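PDB 4MGQ: glycosyl hydrolase family 10 from Prevotella bryantii, which probably hydrolyses internal beta-1,4-xylosidic linkages in xylan, the chain here being a calcium-bound carbohydrate-binding module of that xylanase. Local coordinates for residues G132-E135 against E136-G140. Sequence-based numbering, arbitrary orientation.
Sequences GTFE and ENADG. With CA (calcium ion), chain B.
Phe134 meets Asn137 and Ala138 round a tight turn, a worked example of how a loop can bind a metal on one flank and send an aromatic ring into the fold on the other. From Phe134, in the left-handed region, the chain turns through Glu135 and Glu136 and brings Asn137 back. Asn137 O lies at the ring edge, 3.7 Å from Phe134 CD1, and receives a CA-H...O contact from Phe134 CA at 3.5 Å. Ala138 CA also sits at this edge, 4.2 Å from Phe134 CD1, with Ala138 CB a looser apolar neighbour of CD1 at 4.4 Å. Glu135, bent at chi2 (-58°), curls back so that OE2 binds the calcium ion at 2.4 Å. Thr133 O holds the same ion at 2.4 Å, and two waters, His17 O and the carboxylate of Asp116 complete the site. Glu136 keeps CG beside its backbone N (chi1 -65°), laying CG 3.6 Å from Glu135 C, then extends away from the metal. Asn137 OD1 accepts a hydrogen bond from Asp139 N at 3.0 Å in an Asx turn, the donor standing above the carbonyl plane, while Asn131 ND2 bonds to Asn137 O and Asp139 O. In the module's beta-sandwich the loop crosses from the sheet of strand 111-121 to that of strand 141-142; buried Phe134 packs on Val118 and Trp141, and with Ala138 touches Thr153 of strand 151-155, leaving calcium on the more exposed flank.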
loop_
_atom_site.group_PDB
_atom_site.type_symbol
_atom_site.label_atom_id
_atom_site.label_comp_id
_atom_site.label_asym_id
_atom_site.label_seq_id
_atom_site.Cartn_x
_atom_site.Cartn_y
_atom_site.Cartn_z
ATOM N N GLY A 132 6.144 3.235 -5.039
ATOM C CA GLY A 132 6.080 2.441 -3.826
ATOM C C GLY A 132 7.138 2.796 -2.804
ATOM O O GLY A 132 7.179 2.199 -1.729
ATOM N N THR A 133 8.005 3.756 -3.118
ATOM C CA THR A 133 9.080 4.127 -2.185
ATOM C C THR A 133 8.856 5.435 -1.418
ATOM O O THR A 133 9.494 5.659 -0.399
ATOM C CB THR A 133 10.438 4.261 -2.912
ATOM O OG1 THR A 133 10.501 5.525 -3.590
ATOM C CG2 THR A 133 10.622 3.129 -3.883
ATOM N N PHE A 134 7.997 6.310 -1.936
ATOM C CA PHE A 134 7.610 7.544 -1.250
ATOM C C PHE A 134 8.768 8.458 -0.879
ATOM O O PHE A 134 8.668 9.235 0.065
ATOM C CB PHE A 134 6.806 7.190 0.004
ATOM C CG PHE A 134 5.696 6.233 -0.279
ATOM C CD1 PHE A 134 4.583 6.646 -0.994
ATOM C CD2 PHE A 134 5.790 4.905 0.111
ATOM C CE1 PHE A 134 3.564 5.760 -1.286
ATOM C CE2 PHE A 134 4.771 4.012 -0.170
ATOM C CZ PHE A 134 3.656 4.441 -0.878
ATOM N N GLU A 135 9.867 8.381 -1.618
ATOM C CA GLU A 135 10.993 9.247 -1.308
ATOM C C GLU A 135 10.812 10.642 -1.890
ATOM O O GLU A 135 11.589 11.541 -1.577
ATOM C CB GLU A 135 12.301 8.623 -1.803
ATOM C CG GLU A 135 12.641 7.309 -1.111
ATOM C CD GLU A 135 12.759 7.449 0.401
ATOM O OE1 GLU A 135 13.379 8.432 0.871
ATOM O OE2 GLU A 135 12.232 6.573 1.121
ATOM N N GLU A 136 9.781 10.836 -2.711
ATOM C CA GLU A 136 9.477 12.167 -3.236
ATOM C C GLU A 136 8.081 12.641 -2.843
ATOM O O GLU A 136 7.900 13.783 -2.433
ATOM C CB GLU A 136 9.620 12.200 -4.759
ATOM C CG GLU A 136 11.044 11.977 -5.250
ATOM C CD GLU A 136 11.141 11.915 -6.768
ATOM O OE1 GLU A 136 10.347 11.177 -7.400
ATOM O OE2 GLU A 136 12.017 12.610 -7.330
ATOM N N ASN A 137 7.095 11.760 -2.980
ATOM C CA ASN A 137 5.713 12.119 -2.702
ATOM C C ASN A 137 4.840 10.875 -2.715
ATOM O O ASN A 137 5.351 9.759 -2.850
ATOM C CB ASN A 137 5.208 13.143 -3.721
ATOM C CG ASN A 137 5.370 12.669 -5.155
ATOM O OD1 ASN A 137 5.026 11.540 -5.496
ATOM N ND2 ASN A 137 5.911 13.538 -6.006
ATOM N N ALA A 138 3.531 11.064 -2.583
ATOM C CA ALA A 138 2.604 9.941 -2.651
ATOM C C ALA A 138 1.750 9.969 -3.920
ATOM O O ALA A 138 0.604 9.513 -3.918
ATOM C CB ALA A 138 1.713 9.921 -1.416
ATOM N N ASP A 139 2.310 10.487 -5.013
ATOM C CA ASP A 139 1.604 10.488 -6.290
ATOM C C ASP A 139 1.165 9.086 -6.683
ATOM O O ASP A 139 1.941 8.137 -6.592
ATOM C CB ASP A 139 2.479 11.064 -7.405
ATOM C CG ASP A 139 2.687 12.555 -7.282
ATOM O OD1 ASP A 139 2.154 13.174 -6.335
ATOM O OD2 ASP A 139 3.388 13.111 -8.153
ATOM N N GLY A 140 -0.081 8.960 -7.128
ATOM C CA GLY A 140 -0.603 7.678 -7.555
ATOM C C GLY A 140 -1.471 7.038 -6.489
ATOM O O GLY A 140 -2.194 6.082 -6.751
HETATM CA CA CA B . 10.701 4.695 1.402
HETATM O O HOH W 1 11.677 3.036 -0.059
HETATM O O HOH W 2 12.750 4.107 2.586
#